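Local coordinates for 3-oxoacyl-[acyl-carrier protein] synthase (Thermus thermophilus, PDB 1UB7) that probably catalyses the first, decarboxylating condensation of fatty acid synthesis, in which acetyl-CoA and malonyl-ACP give 3-oxobutanoyl-ACP, and works as a homodimer, at residues 58-61 with 62-66; 91-94 with 95-99. One frame throughout, in Å; residues are numbered along the deposited sequence.

Contact 1. Residues 58-61 with 62-66; sequences VEDL and LRRHP
The last turn of helix 50-64 brings Asp60 and Arg64 together, one helical turn apart. The carbonyl O of Asp60 accepts the backbone N of Arg64 at 3.0 Å. CG and CD of Arg64 lie close to this oxygen as the chain passes beside the carboxylate. CD of Arg64 packs against OD2 of Asp60 at 3.4 Å. The carboxylate and guanidinium planes are turned 42° apart. OD2 of Asp60 stands 4.2 Å from NE of Arg64, well out of the guanidinium plane, and no N-H of Arg64 points at it. A water joins the pair instead. It donates to OD1 of Asp60 and accepts from NH1 of Arg64, 2.8 Å from each, and sits in the guanidinium plane.

His65 is the first residue to leave the helix. Its N still donates a hydrogen bond to O of Leu61 at 2.7 Å, and the same oxygen lies at the edge of the imidazole, 3.5 Å from CD2 of His65. Each charged group has a stronger partner elsewhere. OD2 of Asp60 takes a salt bridge from Lys287 and a hydrogen bond from the N of Ala9. NH2 of Arg64 forms a salt bridge with Asp291. The two charges probably still favour each other, but the bond between their side chains runs through the water.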
ATOM      1  N   VAL A  58      16.120  -8.400   4.597  1.00 30.38           N
ATOM      2  CA  VAL A  58      15.578  -9.490   5.394  1.00 32.95           C
ATOM      3  C   VAL A  58      16.669 -10.534   5.704  1.00 35.84           C
ATOM      4  O   VAL A  58      16.680 -11.114   6.801  1.00 35.28           O
ATOM      5  CB  VAL A  58      14.358 -10.160   4.712  1.00 32.32           C
ATOM      6  CG1 VAL A  58      13.833 -11.287   5.605  1.00 32.49           C
ATOM      7  CG2 VAL A  58      13.256  -9.134   4.497  1.00 20.39           C
ATOM      8  N   GLU A  59      17.582 -10.775   4.760  1.00 31.43           N
ATOM      9  CA  GLU A  59      18.677 -11.725   5.013  1.00 33.57           C
ATOM     10  C   GLU A  59      19.507 -11.244   6.200  1.00 30.59           C
ATOM     11  O   GLU A  59      19.925 -12.034   7.047  1.00 34.07           O
ATOM     12  CB  GLU A  59      19.586 -11.870   3.789  1.00 26.04           C
ATOM     13  CG  GLU A  59      18.999 -12.743   2.714  1.00 23.82           C
ATOM     14  CD  GLU A  59      19.689 -12.572   1.381  1.00 30.78           C
ATOM     15  OE1 GLU A  59      20.619 -11.743   1.293  1.00 36.48           O
ATOM     16  OE2 GLU A  59      19.295 -13.263   0.413  1.00 35.79           O
ATOM     17  N   ASP A  60      19.744  -9.940   6.265  1.00 30.38           N
ATOM     18  CA  ASP A  60      20.518  -9.395   7.353  1.00 27.57           C
ATOM     19  C   ASP A  60      19.744  -9.647   8.654  1.00 28.58           C
ATOM     20  O   ASP A  60      20.327 -10.016   9.675  1.00 32.14           O
ATOM     21  CB  ASP A  60      20.756  -7.890   7.130  1.00 29.34           C
ATOM     22  CG  ASP A  60      21.610  -7.278   8.224  1.00 30.88           C
ATOM     23  OD1 ASP A  60      22.735  -7.789   8.462  1.00 30.02           O
ATOM     24  OD2 ASP A  60      21.158  -6.299   8.854  1.00 31.24           O
ATOM     25  N   LEU A  61      18.431  -9.439   8.607  1.00 28.70           N
ATOM     26  CA  LEU A  61      17.549  -9.670   9.757  1.00 29.54           C
ATOM     27  C   LEU A  61      17.715 -11.126  10.214  1.00 29.31           C
ATOM     28  O   LEU A  61      17.820 -11.413  11.404  1.00 32.10           O
ATOM     29  CB  LEU A  61      16.084  -9.396   9.354  1.00 27.19           C
ATOM     30  CG  LEU A  61      15.007  -9.509  10.447  1.00 39.18           C
ATOM     31  CD1 LEU A  61      13.839  -8.582  10.108  1.00 27.47           C
ATOM     32  CD2 LEU A  61      14.528 -10.968  10.594  1.00 19.40           C
ATOM     33  N   LEU A  62      17.747 -12.039   9.250  1.00 28.61           N
ATOM     34  CA  LEU A  62      17.923 -13.444   9.539  1.00 30.98           C
ATOM     35  C   LEU A  62      19.323 -13.796  10.060  1.00 34.37           C
ATOM     36  O   LEU A  62      19.461 -14.702  10.880  1.00 37.88           O
ATOM     37  CB  LEU A  62      17.565 -14.260   8.299  1.00 30.63           C
ATOM     38  CG  LEU A  62      16.046 -14.330   8.115  1.00 32.01           C
ATOM     39  CD1 LEU A  62      15.726 -15.243   6.957  1.00 31.15           C
ATOM     40  CD2 LEU A  62      15.378 -14.853   9.402  1.00 28.58           C
ATOM     41  N   ARG A  63      20.363 -13.097   9.604  1.00 36.15           N
ATOM     42  CA  ARG A  63      21.711 -13.378  10.119  1.00 35.22           C
ATOM     43  C   ARG A  63      21.759 -12.986  11.591  1.00 34.47           C
ATOM     44  O   ARG A  63      22.276 -13.730  12.419  1.00 32.45           O
ATOM     45  CB  ARG A  63      22.789 -12.601   9.351  1.00 37.63           C
ATOM     46  CG  ARG A  63      23.269 -13.287   8.074  1.00 50.77           C
ATOM     47  CD  ARG A  63      24.699 -13.836   8.211  1.00 64.28           C
ATOM     48  NE  ARG A  63      24.902 -14.624   9.433  1.00 69.16           N
ATOM     49  CZ  ARG A  63      26.073 -15.128   9.827  1.00 66.07           C
ATOM     50  NH1 ARG A  63      27.174 -14.945   9.102  1.00 65.52           N
ATOM     51  NH2 ARG A  63      26.151 -15.795  10.970  1.00 58.35           N
ATOM     52  N   ARG A  64      21.187 -11.826  11.918  1.00 34.64           N
ATOM     53  CA  ARG A  64      21.177 -11.325  13.297  1.00 27.91           C
ATOM     54  C   ARG A  64      20.156 -12.028  14.195  1.00 32.86           C
ATOM     55  O   ARG A  64      20.345 -12.134  15.419  1.00 28.48           O
ATOM     56  CB  ARG A  64      20.863  -9.819  13.312  1.00 33.89           C
ATOM     57  CG  ARG A  64      21.655  -8.969  12.309  1.00 31.45           C
ATOM     58  CD  ARG A  64      20.847  -7.737  11.908  1.00 29.97           C
ATOM     59  NE  ARG A  64      20.616  -6.836  13.030  1.00 33.45           N
ATOM     60  CZ  ARG A  64      21.535  -6.008  13.525  1.00 39.29           C
ATOM     61  NH1 ARG A  64      22.758  -5.967  12.995  1.00 37.70           N
ATOM     62  NH2 ARG A  64      21.228  -5.213  14.540  1.00 25.43           N
ATOM     63  N   HIS A  65      19.062 -12.489  13.595  1.00 34.44           N
ATOM     64  CA  HIS A  65      17.999 -13.135  14.362  1.00 34.16           C
ATOM     65  C   HIS A  65      17.499 -14.400  13.692  1.00 35.70           C
ATOM     66  O   HIS A  65      16.441 -14.402  13.072  1.00 36.21           O
ATOM     67  CB  HIS A  65      16.829 -12.170  14.525  1.00 33.09           C
ATOM     68  CG  HIS A  65      17.218 -10.827  15.056  1.00 30.29           C
ATOM     69  ND1 HIS A  65      17.230 -10.534  16.403  1.00 33.57           N
ATOM     70  CD2 HIS A  65      17.566  -9.684  14.419  1.00 38.44           C
ATOM     71  CE1 HIS A  65      17.558  -9.264  16.573  1.00 36.31           C
ATOM     72  NE2 HIS A  65      17.766  -8.725  15.383  1.00 45.21           N
ATOM     73  N   PRO A  66      18.253 -15.499  13.820  1.00 41.09           N
ATOM     74  CA  PRO A  66      17.917 -16.805  13.235  1.00 37.72           C
ATOM     75  C   PRO A  66      16.513 -17.279  13.610  1.00 40.59           C
ATOM     76  O   PRO A  66      16.105 -17.185  14.776  1.00 38.99           O
ATOM     77  CB  PRO A  66      18.990 -17.730  13.806  1.00 35.33           C
ATOM     78  CG  PRO A  66      20.148 -16.808  14.072  1.00 40.37           C
ATOM     79  CD  PRO A  66      19.488 -15.577  14.624  1.00 37.80           C
TER
HETATM   80  O   HOH W   1      24.125  -7.162  10.806  1.00 39.36           O

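Contact 2. Residues 91-94 with 95-99; sequences ALVQ and ARFGL
Ala95 meets Ala91 through the helical bond from its N to the carbonyl O of Ala91, 3.0 Å long. Arg96 repeats this with O of Leu92. The Arg96 side chain lies over one face of the next residue's ring: its CG is 3.4 Å above the plane of the Phe97 ring, toward the rim. Its guanidinium is held by Glu59.

Phe97 is the first residue to leave helical geometry, yet its N still donates to O of Val93 at 3.2 Å. That oxygen also lies at the ring edge, 3.3 Å from CD2 of Phe97. CG1 of Val93 is anti to the backbone N (chi1 169°), which sets it 4.0 Å from the same CD2.

Gly98 has positive phi, a geometry that favours glycine, and is the C' residue of a Schellman motif. Its N bonds to O of Ala95 at 2.7 Å. Leu99 completes the motif with a nearly straight bond from its N to O of Gln94 (3.0 Å). Its own carbonyl O accepts NE2 of Gln94 at 2.7 Å. The donor lies in the carbonyl plane, while the oxygen sits 23° out of the amide plane. The Gln94 chain bends at chi2 (-80°) to get there. OE1 of Gln94 takes the backbone N of Gly182 of the second subunit, so both ends of the amide are used.

Val93 packs on helix 50-64 and strand 72-78. Phe97 lies on the same helix, and Leu99 on strand 72-78. The other subunit lies against Ala91, Leu92, Gln94 and Ala95.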
ATOM      1  N   ALA A  91       4.746  -9.488  -2.242  1.00 26.38           N
ATOM      2  CA  ALA A  91       4.515 -10.851  -2.698  1.00 32.00           C
ATOM      3  C   ALA A  91       5.856 -11.501  -3.097  1.00 35.00           C
ATOM      4  O   ALA A  91       6.075 -12.683  -2.845  1.00 33.98           O
ATOM      5  CB  ALA A  91       3.542 -10.848  -3.862  1.00 24.48           C
ATOM      6  N   LEU A  92       6.761 -10.725  -3.692  1.00 35.48           N
ATOM      7  CA  LEU A  92       8.064 -11.258  -4.088  1.00 32.29           C
ATOM      8  C   LEU A  92       8.870 -11.640  -2.843  1.00 31.18           C
ATOM      9  O   LEU A  92       9.579 -12.651  -2.834  1.00 37.54           O
ATOM     10  CB  LEU A  92       8.841 -10.225  -4.922  1.00 33.14           C
ATOM     11  CG  LEU A  92       8.131  -9.657  -6.163  1.00 29.96           C
ATOM     12  CD1 LEU A  92       9.006  -8.606  -6.854  1.00 30.03           C
ATOM     13  CD2 LEU A  92       7.814 -10.785  -7.119  1.00 29.40           C
ATOM     14  N   VAL A  93       8.757 -10.839  -1.788  1.00 30.89           N
ATOM     15  CA  VAL A  93       9.481 -11.110  -0.541  1.00 28.18           C
ATOM     16  C   VAL A  93       8.902 -12.361   0.115  1.00 30.06           C
ATOM     17  O   VAL A  93       9.640 -13.201   0.625  1.00 29.06           O
ATOM     18  CB  VAL A  93       9.365  -9.922   0.455  1.00 31.09           C
ATOM     19  CG1 VAL A  93       9.888 -10.324   1.827  1.00 25.83           C
ATOM     20  CG2 VAL A  93      10.142  -8.729  -0.070  1.00 26.51           C
ATOM     21  N   GLN A  94       7.576 -12.478   0.100  1.00 33.18           N
ATOM     22  CA  GLN A  94       6.895 -13.637   0.677  1.00 31.04           C
ATOM     23  C   GLN A  94       7.385 -14.935   0.001  1.00 29.76           C
ATOM     24  O   GLN A  94       7.666 -15.932   0.667  1.00 27.49           O
ATOM     25  CB  GLN A  94       5.381 -13.475   0.506  1.00 28.31           C
ATOM     26  CG  GLN A  94       4.563 -14.717   0.806  1.00 24.65           C
ATOM     27  CD  GLN A  94       4.585 -15.680  -0.355  1.00 34.98           C
ATOM     28  OE1 GLN A  94       4.318 -15.292  -1.495  1.00 35.93           O
ATOM     29  NE2 GLN A  94       4.902 -16.943  -0.080  1.00 29.21           N
ATOM     30  N   ALA A  95       7.491 -14.894  -1.324  1.00 26.64           N
ATOM     31  CA  ALA A  95       7.945 -16.037  -2.114  1.00 38.06           C
ATOM     32  C   ALA A  95       9.396 -16.398  -1.762  1.00 40.99           C
ATOM     33  O   ALA A  95       9.690 -17.532  -1.366  1.00 35.33           O
ATOM     34  CB  ALA A  95       7.818 -15.712  -3.625  1.00 31.18           C
ATOM     35  N   ARG A  96      10.284 -15.411  -1.897  1.00 39.70           N
ATOM     36  CA  ARG A  96      11.694 -15.576  -1.610  1.00 28.74           C
ATOM     37  C   ARG A  96      11.947 -16.304  -0.300  1.00 30.28           C
ATOM     38  O   ARG A  96      12.793 -17.192  -0.227  1.00 29.81           O
ATOM     39  CB  ARG A  96      12.383 -14.210  -1.586  1.00 34.39           C
ATOM     40  CG  ARG A  96      13.774 -14.203  -0.944  1.00 35.33           C
ATOM     41  CD  ARG A  96      14.817 -14.972  -1.753  1.00 40.74           C
ATOM     42  NE  ARG A  96      16.107 -15.024  -1.047  1.00 49.14           N
ATOM     43  CZ  ARG A  96      16.409 -15.870  -0.059  1.00 52.99           C
ATOM     44  NH1 ARG A  96      15.520 -16.770   0.369  1.00 50.03           N
ATOM     45  NH2 ARG A  96      17.606 -15.813   0.516  1.00 50.45           N
ATOM     46  N   PHE A  97      11.224 -15.945   0.745  1.00 25.88           N
ATOM     47  CA  PHE A  97      11.454 -16.614   2.009  1.00 25.24           C
ATOM     48  C   PHE A  97      10.458 -17.741   2.289  1.00 28.76           C
ATOM     49  O   PHE A  97      10.356 -18.231   3.416  1.00 31.71           O
ATOM     50  CB  PHE A  97      11.478 -15.566   3.113  1.00 25.55           C
ATOM     51  CG  PHE A  97      12.621 -14.610   2.967  1.00 31.19           C
ATOM     52  CD1 PHE A  97      13.892 -14.960   3.410  1.00 29.51           C
ATOM     53  CD2 PHE A  97      12.455 -13.399   2.288  1.00 23.09           C
ATOM     54  CE1 PHE A  97      14.986 -14.114   3.174  1.00 38.39           C
ATOM     55  CE2 PHE A  97      13.537 -12.545   2.043  1.00 30.91           C
ATOM     56  CZ  PHE A  97      14.807 -12.904   2.486  1.00 33.23           C
ATOM     57  N   GLY A  98       9.743 -18.154   1.244  1.00 24.74           N
ATOM     58  CA  GLY A  98       8.776 -19.234   1.368  1.00 33.05           C
ATOM     59  C   GLY A  98       7.837 -19.168   2.560  1.00 31.21           C
ATOM     60  O   GLY A  98       7.661 -20.156   3.275  1.00 30.41           O
ATOM     61  N   LEU A  99       7.218 -18.008   2.765  1.00 35.92           N
ATOM     62  CA  LEU A  99       6.290 -17.804   3.875  1.00 31.93           C
ATOM     63  C   LEU A  99       4.831 -18.079   3.510  1.00 32.72           C
ATOM     64  O   LEU A  99       4.413 -17.919   2.353  1.00 28.24           O
ATOM     65  CB  LEU A  99       6.361 -16.363   4.365  1.00 24.98           C
ATOM     66  CG  LEU A  99       7.711 -15.764   4.675  1.00 35.88           C
ATOM     67  CD1 LEU A  99       7.520 -14.296   5.099  1.00 27.63           C
ATOM     68  CD2 LEU A  99       8.375 -16.586   5.762  1.00 29.38           C
TER

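Both contacts are local ends of helices, and they follow one another along the chain without nesting or crossing. Contact 1 closes the last turn of helix 50-64, before the chain runs into strand 72-78. Contact 2 closes helix 89-96, before the chain enters strand 102-107 and completes a beta-alpha-beta unit. Their centres are 15 Å apart, and the two helix ends touch directly. OE2 of Glu59 forms a salt bridge with NH2 of Arg96 at 3.1 Å. Beside it, CZ of Phe97 packs on CB of Val58 at 3.6 Å, and Leu62 meets the same ring. Contact 1 also reaches helix 281-292, while contact 2 reaches the second subunit.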